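Side-chain contacts in coat protein (Sulfolobus turreted icosahedral virus, PDB 2BBD), which is the major capsid protein that builds the virus shell, probably through a double jelly-roll fold of the kind found in certain bacterial and eukaryotic virus capsids: residues Arg31-Gln36 with Ile131-Leu136; Thr63-Leu66 with Lys72-Tyr75. All blocks are in the same frame, centred on the assembly; numbering follows the deposited sequence.

Contact 1: residues Arg31-Gln36 with Ile131-Leu136; sequences RKIRVQ and IILSIL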
ATOM      1  N   ARG A  31      11.617 -11.933  -0.490  1.00 24.33           N
ATOM      2  CA  ARG A  31      11.776 -10.629   0.142  1.00 24.35           C
ATOM      3  C   ARG A  31      10.795  -9.628  -0.468  1.00 25.74           C
ATOM      4  O   ARG A  31      10.287  -8.735   0.221  1.00 25.15           O
ATOM      5  CB  ARG A  31      13.213 -10.135  -0.010  1.00 24.58           C
ATOM      6  CG  ARG A  31      14.235 -10.971   0.759  1.00 25.23           C
ATOM      7  CD  ARG A  31      15.617 -10.416   0.545  1.00 29.80           C
ATOM      8  NE  ARG A  31      15.754  -9.124   1.208  1.00 32.94           N
ATOM      9  CZ  ARG A  31      15.907  -8.984   2.520  1.00 35.00           C
ATOM     10  NH1 ARG A  31      15.951 -10.058   3.297  1.00 35.27           N
ATOM     11  NH2 ARG A  31      15.999  -7.778   3.059  1.00 36.31           N
ATOM     12  N   LYS A  32      10.519  -9.771  -1.761  1.00 25.25           N
ATOM     13  CA  LYS A  32       9.554  -8.885  -2.384  1.00 24.80           C
ATOM     14  C   LYS A  32       9.017  -9.351  -3.733  1.00 24.05           C
ATOM     15  O   LYS A  32       9.555 -10.258  -4.366  1.00 20.91           O
ATOM     16  CB  LYS A  32      10.120  -7.462  -2.507  1.00 29.86           C
ATOM     17  CG  LYS A  32      11.124  -7.214  -3.614  1.00 35.53           C
ATOM     18  CD  LYS A  32      11.408  -5.702  -3.728  1.00 39.87           C
ATOM     19  CE  LYS A  32      12.438  -5.368  -4.812  1.00 41.51           C
ATOM     20  NZ  LYS A  32      11.927  -5.606  -6.193  1.00 42.93           N
ATOM     21  N   ILE A  33       7.920  -8.730  -4.139  1.00 21.67           N
ATOM     22  CA  ILE A  33       7.290  -9.028  -5.407  1.00 23.03           C
ATOM     23  C   ILE A  33       7.067  -7.716  -6.139  1.00 22.49           C
ATOM     24  O   ILE A  33       6.535  -6.759  -5.578  1.00 24.72           O
ATOM     25  CB  ILE A  33       5.928  -9.724  -5.218  1.00 20.95           C
ATOM     26  CG1 ILE A  33       6.128 -11.090  -4.546  1.00 21.70           C
ATOM     27  CG2 ILE A  33       5.231  -9.869  -6.559  1.00 21.21           C
ATOM     28  CD1 ILE A  33       4.818 -11.756  -4.122  1.00 19.95           C
ATOM     29  N   ARG A  34       7.483  -7.668  -7.393  1.00 23.34           N
ATOM     30  CA  ARG A  34       7.306  -6.474  -8.197  1.00 23.80           C
ATOM     31  C   ARG A  34       6.287  -6.743  -9.295  1.00 25.10           C
ATOM     32  O   ARG A  34       6.289  -7.813  -9.916  1.00 25.89           O
ATOM     33  CB  ARG A  34       8.631  -6.051  -8.826  1.00 25.81           C
ATOM     34  CG  ARG A  34       8.477  -4.959  -9.870  1.00 31.70           C
ATOM     35  CD  ARG A  34       9.782  -4.694 -10.599  1.00 34.17           C
ATOM     36  NE  ARG A  34      10.770  -4.043  -9.749  1.00 39.69           N
ATOM     37  CZ  ARG A  34      12.026  -3.811 -10.116  1.00 45.93           C
ATOM     38  NH1 ARG A  34      12.443  -4.185 -11.322  1.00 47.18           N
ATOM     39  NH2 ARG A  34      12.861  -3.195  -9.287  1.00 46.77           N
ATOM     40  N   VAL A  35       5.414  -5.768  -9.514  1.00 24.14           N
ATOM     41  CA  VAL A  35       4.383  -5.845 -10.533  1.00 21.03           C
ATOM     42  C   VAL A  35       4.551  -4.641 -11.462  1.00 22.96           C
ATOM     43  O   VAL A  35       4.641  -3.501 -10.999  1.00 22.32           O
ATOM     44  CB  VAL A  35       2.957  -5.790  -9.910  1.00 19.55           C
ATOM     45  CG1 VAL A  35       1.911  -5.764 -11.011  1.00 19.83           C
ATOM     46  CG2 VAL A  35       2.719  -6.994  -8.993  1.00 16.81           C
ATOM     47  N   GLN A  36       4.619  -4.896 -12.766  1.00 22.67           N
ATOM     48  CA  GLN A  36       4.730  -3.819 -13.744  1.00 21.55           C
ATOM     49  C   GLN A  36       3.655  -3.985 -14.811  1.00 21.80           C
ATOM     50  O   GLN A  36       3.555  -5.044 -15.454  1.00 21.82           O
ATOM     51  CB  GLN A  36       6.107  -3.809 -14.414  1.00 18.89           C
ATOM     52  CG  GLN A  36       7.283  -3.712 -13.459  1.00 22.34           C
ATOM     53  CD  GLN A  36       8.618  -3.898 -14.162  1.00 25.15           C
ATOM     54  OE1 GLN A  36       9.250  -2.931 -14.597  1.00 27.88           O
ATOM     55  NE2 GLN A  36       9.047  -5.148 -14.294  1.00 21.39           N
ATOM     56  N   ILE A 131       0.640 -19.397  -2.512  1.00 25.00           N
ATOM     57  CA  ILE A 131       0.801 -17.954  -2.404  1.00 24.98           C
ATOM     58  C   ILE A 131       0.138 -17.398  -3.665  1.00 24.84           C
ATOM     59  O   ILE A 131       0.552 -17.717  -4.780  1.00 27.50           O
ATOM     60  CB  ILE A 131       2.280 -17.537  -2.406  1.00 25.23           C
ATOM     61  CG1 ILE A 131       3.032 -18.253  -1.274  1.00 26.10           C
ATOM     62  CG2 ILE A 131       2.385 -16.021  -2.229  1.00 24.80           C
ATOM     63  CD1 ILE A 131       4.541 -17.997  -1.271  1.00 23.56           C
ATOM     64  N   ILE A 132      -0.892 -16.579  -3.491  1.00 24.57           N
ATOM     65  CA  ILE A 132      -1.607 -16.014  -4.631  1.00 23.90           C
ATOM     66  C   ILE A 132      -1.693 -14.497  -4.630  1.00 22.98           C
ATOM     67  O   ILE A 132      -2.131 -13.897  -3.652  1.00 23.88           O
ATOM     68  CB  ILE A 132      -3.061 -16.562  -4.700  1.00 23.63           C
ATOM     69  CG1 ILE A 132      -3.044 -18.081  -4.898  1.00 25.77           C
ATOM     70  CG2 ILE A 132      -3.822 -15.890  -5.840  1.00 24.74           C
ATOM     71  CD1 ILE A 132      -4.405 -18.722  -4.730  1.00 32.03           C
ATOM     72  N   LEU A 133      -1.266 -13.885  -5.733  1.00 22.67           N
ATOM     73  CA  LEU A 133      -1.361 -12.438  -5.892  1.00 23.90           C
ATOM     74  C   LEU A 133      -2.552 -12.205  -6.821  1.00 22.45           C
ATOM     75  O   LEU A 133      -2.502 -12.531  -8.002  1.00 24.14           O
ATOM     76  CB  LEU A 133      -0.095 -11.861  -6.530  1.00 21.80           C
ATOM     77  CG  LEU A 133      -0.228 -10.394  -6.973  1.00 25.44           C
ATOM     78  CD1 LEU A 133      -0.458  -9.482  -5.770  1.00 22.38           C
ATOM     79  CD2 LEU A 133       1.022  -9.977  -7.711  1.00 23.79           C
ATOM     80  N   SER A 134      -3.629 -11.654  -6.284  1.00 22.26           N
ATOM     81  CA  SER A 134      -4.804 -11.395  -7.090  1.00 22.45           C
ATOM     82  C   SER A 134      -4.859  -9.933  -7.521  1.00 22.25           C
ATOM     83  O   SER A 134      -4.793  -9.022  -6.698  1.00 20.91           O
ATOM     84  CB  SER A 134      -6.066 -11.763  -6.311  1.00 22.90           C
ATOM     85  OG  SER A 134      -6.010 -13.116  -5.886  1.00 28.01           O
ATOM     86  N   ILE A 135      -4.951  -9.710  -8.823  1.00 23.01           N
ATOM     87  CA  ILE A 135      -5.036  -8.346  -9.325  1.00 22.43           C
ATOM     88  C   ILE A 135      -6.403  -8.136  -9.939  1.00 21.81           C
ATOM     89  O   ILE A 135      -6.729  -8.750 -10.960  1.00 23.24           O
ATOM     90  CB  ILE A 135      -3.980  -8.051 -10.414  1.00 21.17           C
ATOM     91  CG1 ILE A 135      -2.584  -8.359  -9.889  1.00 19.52           C
ATOM     92  CG2 ILE A 135      -4.049  -6.565 -10.835  1.00 18.56           C
ATOM     93  CD1 ILE A 135      -1.506  -8.232 -10.951  1.00 20.78           C
ATOM     94  N   LEU A 136      -7.217  -7.306  -9.294  1.00 22.41           N
ATOM     95  CA  LEU A 136      -8.532  -6.968  -9.829  1.00 20.96           C
ATOM     96  C   LEU A 136      -8.280  -5.689 -10.618  1.00 22.28           C
ATOM     97  O   LEU A 136      -7.968  -4.636 -10.041  1.00 20.83           O
ATOM     98  CB  LEU A 136      -9.546  -6.709  -8.713  1.00 20.29           C
ATOM     99  CG  LEU A 136     -10.909  -6.149  -9.183  1.00 22.67           C
ATOM    100  CD1 LEU A 136     -11.598  -7.097 -10.187  1.00 18.61           C
ATOM    101  CD2 LEU A 136     -11.779  -5.927  -7.966  1.00 18.41           C
TER
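Glu117 OE2 is gripped in salt bridges by both Lys32 NZ and Arg34 NE on one face of strand 32-36, while from the other face Ile33 and Val35 turn their side chains toward Leu133 and Ile135 across a beta sandwich, one jelly-roll half of the coat protein. No hydrogen bond crosses between the two segments themselves; the meeting is wholly apolar. The strands belong to separate, facing sheets and run in roughly the same direction at 27° to each other; their axes approach to 11.0 Å, a gap filled by branched aliphatic side chains. Val35 and Leu133 carry the contact tip to tip, with CG2 of Val35 3.7 Å from CD2 of Leu133. Leu133 is extended inward with CG anti to the backbone N (chi1 169°), and its CD2 also reaches Ile33, whose CG2 lies 4.4 Å from it. The aromatic rings of Phe118 and Phe150 pack beside Val35, Phe150 also meets Ile135, and Ile24 touches Ile33, making the four residues part of a continuous buried core. At its start, the 31-36 segment has a classic beta bulge, Arg31 and Lys32 both facing Thr155, and Arg31 NH1 forms a salt bridge with Glu157 OE1. The two methyls of Val35 are shared out between two partners: CG2 serves Leu133, whereas CG1 faces Ile135, 4.2 Å from its CD1.

Contact 2: residues Thr63-Leu66 with Lys72-Tyr75; sequences TFNL and KTLY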
ATOM      1  N   THR A  63      -7.755  -3.264  -7.161  1.00 21.60           N
ATOM      2  CA  THR A  63      -7.202  -3.759  -5.899  1.00 22.48           C
ATOM      3  C   THR A  63      -6.166  -4.865  -6.073  1.00 21.56           C
ATOM      4  O   THR A  63      -6.200  -5.625  -7.046  1.00 21.25           O
ATOM      5  CB  THR A  63      -8.299  -4.330  -4.959  1.00 22.88           C
ATOM      6  OG1 THR A  63      -8.864  -5.502  -5.552  1.00 30.63           O
ATOM      7  CG2 THR A  63      -9.404  -3.320  -4.711  1.00 21.50           C
ATOM      8  N   PHE A  64      -5.240  -4.930  -5.123  1.00 21.40           N
ATOM      9  CA  PHE A  64      -4.217  -5.969  -5.089  1.00 20.59           C
ATOM     10  C   PHE A  64      -4.472  -6.779  -3.836  1.00 22.59           C
ATOM     11  O   PHE A  64      -4.669  -6.215  -2.754  1.00 22.48           O
ATOM     12  CB  PHE A  64      -2.802  -5.405  -4.953  1.00 19.42           C
ATOM     13  CG  PHE A  64      -2.235  -4.856  -6.217  1.00 20.49           C
ATOM     14  CD1 PHE A  64      -1.974  -5.683  -7.296  1.00 20.64           C
ATOM     15  CD2 PHE A  64      -1.909  -3.506  -6.313  1.00 20.67           C
ATOM     16  CE1 PHE A  64      -1.386  -5.174  -8.456  1.00 22.14           C
ATOM     17  CE2 PHE A  64      -1.326  -2.993  -7.460  1.00 22.79           C
ATOM     18  CZ  PHE A  64      -1.062  -3.829  -8.535  1.00 20.76           C
ATOM     19  N   ASN A  65      -4.468  -8.097  -3.972  1.00 23.03           N
ATOM     20  CA  ASN A  65      -4.641  -8.950  -2.812  1.00 24.27           C
ATOM     21  C   ASN A  65      -3.565 -10.029  -2.807  1.00 21.55           C
ATOM     22  O   ASN A  65      -3.488 -10.851  -3.722  1.00 21.98           O
ATOM     23  CB  ASN A  65      -6.033  -9.577  -2.803  1.00 25.99           C
ATOM     24  CG  ASN A  65      -6.311 -10.330  -1.527  1.00 32.93           C
ATOM     25  OD1 ASN A  65      -5.812 -11.447  -1.319  1.00 35.50           O
ATOM     26  ND2 ASN A  65      -7.095  -9.721  -0.648  1.00 35.69           N
ATOM     27  N   LEU A  66      -2.721 -10.014  -1.781  1.00 22.00           N
ATOM     28  CA  LEU A  66      -1.650 -11.002  -1.660  1.00 22.27           C
ATOM     29  C   LEU A  66      -1.956 -11.876  -0.452  1.00 25.02           C
ATOM     30  O   LEU A  66      -2.084 -11.386   0.676  1.00 24.75           O
ATOM     31  CB  LEU A  66      -0.289 -10.325  -1.485  1.00 23.48           C
ATOM     32  CG  LEU A  66       0.898 -11.291  -1.388  1.00 22.96           C
ATOM     33  CD1 LEU A  66       1.055 -12.046  -2.711  1.00 25.65           C
ATOM     34  CD2 LEU A  66       2.161 -10.532  -1.061  1.00 21.90           C
ATOM     35  N   LYS A  72      -4.826 -16.449   4.632  1.00 32.17           N
ATOM     36  CA  LYS A  72      -3.904 -15.502   5.245  1.00 30.28           C
ATOM     37  C   LYS A  72      -3.516 -14.356   4.312  1.00 30.66           C
ATOM     38  O   LYS A  72      -2.903 -14.560   3.263  1.00 30.26           O
ATOM     39  CB  LYS A  72      -2.678 -16.256   5.754  1.00 30.39           C
ATOM     40  CG  LYS A  72      -3.070 -17.366   6.732  1.00 34.97           C
ATOM     41  CD  LYS A  72      -1.890 -18.238   7.105  1.00 38.32           C
ATOM     42  CE  LYS A  72      -2.274 -19.266   8.157  1.00 41.67           C
ATOM     43  NZ  LYS A  72      -1.099 -20.093   8.572  1.00 43.54           N
ATOM     44  N   THR A  73      -3.874 -13.143   4.724  1.00 29.45           N
ATOM     45  CA  THR A  73      -3.626 -11.945   3.934  1.00 28.33           C
ATOM     46  C   THR A  73      -2.410 -11.118   4.328  1.00 28.74           C
ATOM     47  O   THR A  73      -2.280 -10.685   5.471  1.00 29.43           O
ATOM     48  CB  THR A  73      -4.853 -11.045   3.982  1.00 27.47           C
ATOM     49  OG1 THR A  73      -5.996 -11.814   3.595  1.00 29.94           O
ATOM     50  CG2 THR A  73      -4.687  -9.835   3.047  1.00 24.45           C
ATOM     51  N   LEU A  74      -1.524 -10.899   3.363  1.00 26.95           N
ATOM     52  CA  LEU A  74      -0.323 -10.099   3.573  1.00 25.19           C
ATOM     53  C   LEU A  74      -0.596  -8.663   3.108  1.00 25.64           C
ATOM     54  O   LEU A  74      -0.142  -7.702   3.718  1.00 25.71           O
ATOM     55  CB  LEU A  74       0.845 -10.682   2.773  1.00 25.98           C
ATOM     56  CG  LEU A  74       1.275 -12.113   3.111  1.00 25.56           C
ATOM     57  CD1 LEU A  74       2.435 -12.538   2.224  1.00 21.44           C
ATOM     58  CD2 LEU A  74       1.671 -12.180   4.568  1.00 26.46           C
ATOM     59  N   TYR A  75      -1.345  -8.540   2.018  1.00 24.16           N
ATOM     60  CA  TYR A  75      -1.703  -7.245   1.454  1.00 23.82           C
ATOM     61  C   TYR A  75      -3.133  -7.246   0.945  1.00 23.83           C
ATOM     62  O   TYR A  75      -3.601  -8.225   0.358  1.00 21.95           O
ATOM     63  CB  TYR A  75      -0.798  -6.892   0.271  1.00 24.15           C
ATOM     64  CG  TYR A  75       0.552  -6.325   0.631  1.00 24.38           C
ATOM     65  CD1 TYR A  75       0.834  -4.966   0.431  1.00 26.31           C
ATOM     66  CD2 TYR A  75       1.557  -7.142   1.143  1.00 24.62           C
ATOM     67  CE1 TYR A  75       2.091  -4.441   0.735  1.00 25.46           C
ATOM     68  CE2 TYR A  75       2.814  -6.629   1.451  1.00 25.43           C
ATOM     69  CZ  TYR A  75       3.074  -5.280   1.243  1.00 24.34           C
ATOM     70  OH  TYR A  75       4.320  -4.785   1.534  1.00 26.37           O
TER
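Leu66 pairs with Leu74 and Tyr75 in an antiparallel beta hairpin, part of the mixed sheet, and the pairing is interrupted by a classic beta bulge, since both of those residues face Leu66. Three backbone hydrogen bonds hold it. Leu66 N gives to Tyr75 O at 2.9 Å, while Leu66 O accepts twice: from Leu74 N at 2.8 Å and from Tyr75 N at 3.2 Å. This double grip pins the carbonyl between the two bulge residues. A weaker CA-H...O contact adds Asn65 CA to Tyr75 O, 3.4 Å apart.

Apolar contacts follow from the same pairing. Leu66 and Tyr75 point to one face of the sheet, with Leu66 CB and Tyr75 CB 3.9 Å apart. Ring atom CD2 of Tyr75 still meets Leu66 CD2 at 4.1 Å, approached obliquely, while the ring packs edge-to-face with Phe118 and its OH is hydrogen-bonded to Asp119 O. The chain turns a corner at Leu74, and the side chains of Leu66 and Leu74 cross obliquely. With CG of Leu66 anti to its backbone N (chi1 -178°), the isobutyl group crosses that of Leu74, Leu66 CD2 lying 3.9 Å from Leu74 CD1.

In the fold
The two contacts have centres 8 Å apart and are tied together by the mixed sheet, in which strand 61-68 lies between 131-137 and 72-78. Backbone pairing joins them directly: Ser134 N is 2.7 Å from Asn65 O and Leu136 N is 3.0 Å from Thr63 O, both probable hydrogen bonds. Thus contact 2 acts along the sheet, whereas contact 1 spans the sandwich from that sheet to the opposing one. Their apolar parts merge as well, with Ile135 CG1 3.7 Å from Phe64 CE1. In sequence, 63-66 and 72-75 are nested within the loop closed by contact 1. A pentanediol, probably from the crystallisation liquor, sits about 5 Å from the Tyr75 side chain.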